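Local coordinates for protein transmembrane beta-barrels (Synthetic construct, PDB 6X9Z) that is a de novo designed eight-stranded beta-barrel made to fold within a membrane, with no natural function assigned to it, at residues Y42-N45 and L49-L52; Y92-S95 and A99-V102. One frame throughout, in Å; residues are numbered along the deposited sequence.

Interaction 1 (Y42-N45 and L49-L52)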
loop_
_atom_site.group_PDB
_atom_site.type_symbol
_atom_site.label_atom_id
_atom_site.label_comp_id
_atom_site.label_asym_id
_atom_site.label_seq_id
_atom_site.Cartn_x
_atom_site.Cartn_y
_atom_site.Cartn_z
ATOM N N TYR A 42 -9.566 -0.230 -0.914
ATOM C CA TYR A 42 -10.501 -0.052 -2.015
ATOM C C TYR A 42 -9.912 0.981 -2.963
ATOM O O TYR A 42 -9.493 2.060 -2.529
ATOM C CB TYR A 42 -11.875 0.389 -1.508
ATOM C CG TYR A 42 -12.951 0.460 -2.572
ATOM C CD1 TYR A 42 -13.766 -0.631 -2.843
ATOM C CD2 TYR A 42 -13.155 1.624 -3.299
ATOM C CE1 TYR A 42 -14.753 -0.564 -3.814
ATOM C CE2 TYR A 42 -14.138 1.700 -4.269
ATOM C CZ TYR A 42 -14.935 0.604 -4.521
ATOM O OH TYR A 42 -15.917 0.674 -5.487
ATOM N N GLY A 43 -9.868 0.641 -4.246
ATOM C CA GLY A 43 -9.235 1.500 -5.217
ATOM C C GLY A 43 -10.106 1.761 -6.424
ATOM O O GLY A 43 -10.992 0.965 -6.757
ATOM N N TRP A 44 -9.860 2.886 -7.081
ATOM C CA TRP A 44 -10.563 3.267 -8.294
ATOM C C TRP A 44 -9.538 3.617 -9.361
ATOM O O TRP A 44 -8.594 4.365 -9.094
ATOM C CB TRP A 44 -11.502 4.450 -8.035
ATOM C CG TRP A 44 -12.103 5.017 -9.278
ATOM C CD1 TRP A 44 -13.197 4.554 -9.946
ATOM C CD2 TRP A 44 -11.642 6.162 -10.005
ATOM N NE1 TRP A 44 -13.447 5.339 -11.047
ATOM C CE2 TRP A 44 -12.505 6.333 -11.104
ATOM C CE3 TRP A 44 -10.586 7.058 -9.832
ATOM C CZ2 TRP A 44 -12.341 7.362 -12.027
ATOM C CZ3 TRP A 44 -10.422 8.076 -10.749
ATOM C CH2 TRP A 44 -11.296 8.222 -11.832
ATOM N N ASN A 45 -9.721 3.063 -10.558
ATOM C CA ASN A 45 -8.856 3.327 -11.697
ATOM C C ASN A 45 -9.612 4.190 -12.695
ATOM O O ASN A 45 -10.789 3.946 -12.971
ATOM C CB ASN A 45 -8.402 2.012 -12.344
ATOM C CG ASN A 45 -7.447 2.222 -13.511
ATOM O OD1 ASN A 45 -7.869 2.358 -14.659
ATOM N ND2 ASN A 45 -6.152 2.222 -13.221
ATOM N N LEU A 49 -12.974 1.219 -13.291
ATOM C CA LEU A 49 -12.654 -0.124 -12.819
ATOM C C LEU A 49 -12.336 0.003 -11.328
ATOM O O LEU A 49 -11.258 0.481 -10.968
ATOM C CB LEU A 49 -11.485 -0.707 -13.598
ATOM C CG LEU A 49 -10.975 -2.094 -13.205
ATOM C CD1 LEU A 49 -11.973 -3.157 -13.620
ATOM C CD2 LEU A 49 -9.615 -2.371 -13.828
ATOM N N ASN A 50 -13.290 -0.385 -10.489
ATOM C CA ASN A 50 -13.080 -0.477 -9.052
ATOM C C ASN A 50 -12.518 -1.849 -8.706
ATOM O O ASN A 50 -12.764 -2.833 -9.408
ATOM C CB ASN A 50 -14.386 -0.252 -8.288
ATOM C CG ASN A 50 -14.906 1.168 -8.410
ATOM O OD1 ASN A 50 -14.136 2.128 -8.404
ATOM N ND2 ASN A 50 -16.224 1.307 -8.504
ATOM N N PHE A 51 -11.767 -1.915 -7.609
ATOM C CA PHE A 51 -11.204 -3.191 -7.194
ATOM C C PHE A 51 -11.027 -3.220 -5.684
ATOM O O PHE A 51 -10.700 -2.208 -5.060
ATOM C CB PHE A 51 -9.861 -3.471 -7.877
ATOM C CG PHE A 51 -8.784 -2.497 -7.512
ATOM C CD1 PHE A 51 -7.945 -2.736 -6.435
ATOM C CD2 PHE A 51 -8.603 -1.342 -8.251
ATOM C CE1 PHE A 51 -6.952 -1.838 -6.099
ATOM C CE2 PHE A 51 -7.610 -0.441 -7.922
ATOM C CZ PHE A 51 -6.782 -0.689 -6.844
ATOM N N LEU A 52 -11.240 -4.401 -5.115
ATOM C CA LEU A 52 -10.967 -4.676 -3.713
ATOM C C LEU A 52 -9.614 -5.372 -3.629
ATOM O O LEU A 52 -9.404 -6.409 -4.271
ATOM C CB LEU A 52 -12.072 -5.545 -3.110
ATOM C CG LEU A 52 -12.312 -5.531 -1.601
ATOM C CD1 LEU A 52 -13.699 -6.080 -1.298
ATOM C CD2 LEU A 52 -11.256 -6.336 -0.868
#

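Interaction 2 (Y92-S95 and A99-V102)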
loop_
_atom_site.group_PDB
_atom_site.type_symbol
_atom_site.label_atom_id
_atom_site.label_comp_id
_atom_site.label_asym_id
_atom_site.label_seq_id
_atom_site.Cartn_x
_atom_site.Cartn_y
_atom_site.Cartn_z
ATOM N N TYR A 92 7.807 7.384 5.179
ATOM C CA TYR A 92 8.689 8.416 5.711
ATOM C C TYR A 92 7.905 9.188 6.769
ATOM O O TYR A 92 7.052 10.015 6.439
ATOM C CB TYR A 92 9.187 9.325 4.592
ATOM C CG TYR A 92 9.997 8.590 3.547
ATOM C CD1 TYR A 92 9.386 7.993 2.450
ATOM C CD2 TYR A 92 11.374 8.477 3.671
ATOM C CE1 TYR A 92 10.131 7.318 1.500
ATOM C CE2 TYR A 92 12.125 7.804 2.733
ATOM C CZ TYR A 92 11.502 7.227 1.650
ATOM O OH TYR A 92 12.263 6.554 0.721
ATOM N N ARG A 93 8.193 8.909 8.039
ATOM C CA ARG A 93 7.500 9.585 9.129
ATOM C C ARG A 93 7.759 11.083 9.080
ATOM O O ARG A 93 8.907 11.528 8.983
ATOM C CB ARG A 93 7.949 9.002 10.471
ATOM C CG ARG A 93 7.866 9.947 11.668
ATOM C CD ARG A 93 9.219 10.595 11.947
ATOM N NE ARG A 93 9.465 10.825 13.366
ATOM C CZ ARG A 93 10.627 11.241 13.856
ATOM N NH1 ARG A 93 10.773 11.421 15.162
ATOM N NH2 ARG A 93 11.646 11.474 13.038
ATOM N N VAL A 94 6.684 11.866 9.131
ATOM C CA VAL A 94 6.793 13.317 9.239
ATOM C C VAL A 94 6.174 13.859 10.515
ATOM O O VAL A 94 6.447 15.014 10.874
ATOM C CB VAL A 94 6.185 14.027 8.011
ATOM C CG1 VAL A 94 7.031 13.755 6.778
ATOM C CG2 VAL A 94 4.748 13.592 7.791
ATOM N N SER A 95 5.359 13.076 11.209
ATOM C CA SER A 95 4.854 13.446 12.522
ATOM C C SER A 95 4.540 12.165 13.274
ATOM O O SER A 95 4.595 11.071 12.696
ATOM C CB SER A 95 3.606 14.334 12.411
ATOM O OG SER A 95 2.441 13.539 12.282
ATOM N N ALA A 99 2.690 10.074 7.998
ATOM C CA ALA A 99 3.849 9.588 7.273
ATOM C C ALA A 99 3.586 9.746 5.785
ATOM O O ALA A 99 2.451 9.605 5.326
ATOM C CB ALA A 99 4.152 8.124 7.610
ATOM N N LEU A 100 4.642 10.062 5.043
ATOM C CA LEU A 100 4.571 10.106 3.593
ATOM C C LEU A 100 4.866 8.725 3.036
ATOM O O LEU A 100 5.752 8.017 3.524
ATOM C CB LEU A 100 5.558 11.122 3.026
ATOM C CG LEU A 100 5.435 12.499 3.673
ATOM C CD1 LEU A 100 6.479 13.427 3.102
ATOM C CD2 LEU A 100 4.032 13.051 3.482
ATOM N N MET A 101 4.112 8.346 2.012
ATOM C CA MET A 101 4.142 6.994 1.479
ATOM C C MET A 101 4.506 7.052 0.007
ATOM O O MET A 101 3.911 7.820 -0.754
ATOM C CB MET A 101 2.789 6.314 1.676
ATOM C CG MET A 101 2.702 4.897 1.155
ATOM S SD MET A 101 1.052 4.259 1.488
ATOM C CE MET A 101 1.180 2.601 0.838
ATOM N N VAL A 102 5.495 6.261 -0.382
ATOM C CA VAL A 102 5.864 6.084 -1.779
ATOM C C VAL A 102 6.025 4.593 -2.020
ATOM O O VAL A 102 6.545 3.864 -1.166
ATOM C CB VAL A 102 7.150 6.850 -2.149
ATOM C CG1 VAL A 102 6.965 8.338 -1.897
ATOM C CG2 VAL A 102 8.342 6.319 -1.372
#

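Interaction 1 (Y42-N45 and L49-L52)
Gly-43 and Phe-51 face each other as a hydrogen-bonded pair in the antiparallel hairpin of strands 36-45 and 49-59, two neighbouring staves of a closed eight-stranded barrel. The short segments run at 160° to one another. Two backbone bonds close the pair, Gly-43 N to Phe-51 O and Phe-51 N to Gly-43 O, and Asn-45 N to Leu-49 O adds a third nearer the turn. Because Gly-43 has no side chain, the Phe-51 ring can lie across its backbone: Gly-43 CA sits 3.9 Å from the ring centroid, a CH-pi contact over the face. The ring reaches that place because CG of Phe-51 stands between its own backbone N and carbonyl carbon (chi1 64°), a turn that swings CZ to 3.7 Å from Gly-43 CA. The same ring touches Val-25 of strand 22-31 and Glu-75 of strand 66-77, so on the inner face it also packs against the strands flanking the hairpin on either side. With an alanine here the aromatic face over Gly-43 CA is gone, and a gap is likely to open between the backbone of Gly-43 and the flanking strands. Also on the inner face, OD1 of Asn-45 bonds to Ser-47, and ND2 to Asp-23 and Thr-21.

On the other side of the sheet, the outer surface, Asn-50 lies between two aromatic side chains. Its CB is 3.3 Å from Tyr-42 OH; the ND2 atom is also near that hydroxyl, but the angle is too poor for a hydrogen bond. The carbonyl end of Asn-50 points to the indole of Trp-44, whose plane is turned 51° from the amide: OD1 lies in the indole plane at the ring edge, 3.0 Å from Trp-44 CD1.

Interaction 2 (Y92-S95 and A99-V102)
Tyr-92 and Leu-100 form an antiparallel hydrogen-bonded pair in which Tyr-92 N meets Leu-100 O at 2.7 Å, nearly straight at 175° and in the carbonyl plane, while Leu-100 N returns to Tyr-92 O with the donor above the carbonyl plane. The next pair toward the turn, Arg-93 with Ala-99, is non-hydrogen-bonded, and its CA atoms come within 4.1 Å. Ala-99 CB, buried on the inner face, packs 4.0 Å from Arg-93 CA.

Tyr-92, Leu-100 and Val-102 lie on the outer face. With its CG beside the backbone N (chi1 -62°), Tyr-92 extends its ring along the neighbouring strand, past Leu-100 O, to Val-102. There CG2 of Val-102 meets the ring at its edge, in plane, 3.5 Å from Tyr-92 CE1, and the two side chains cross at about a right angle. Leu-100 is met from the turn side: Val-94, already beyond the end of its strand, places CG1 3.7 Å from Leu-100 CG and equally close to CD1, again nearly perpendicular. Its other branch, CG2, leans more loosely over the backbone of Ala-99.

The charged end of Arg-93 is engaged outside the hairpin, in a salt bridge from NH2 to Asp-65, to which its backbone is also bonded. Met-101 points into the barrel and touches Tyr-11 and Val-13 of strand 8-17 and Tyr-69 of strand 66-77. The alternation of Ala-99 and Met-101 inward with Leu-100 and Val-102 outward is that of a beta hairpin in the wall of a transmembrane beta-barrel.

Both contacts belong to the same closed antiparallel sheet, but they join different hairpins: interaction 1 pairs strands 36-45 and 49-59, interaction 2 strands 82-93 and 98-106. They lie on opposite sides of the chain's centre, each centre 13 Å from it. Their own centres are 23 Å apart and their nearest atoms about 11 Å, so neither touches the other. Strand 66-77 lies between the two hairpins in the sheet order and has side-chain contacts with both: Phe-51 and Leu-49 touch Asn-77 at one end of that strand, and Tyr-92 touches Leu-66 at the other. No ligand or catalytic site is known for this designed protein; the relation is one of shared barrel architecture.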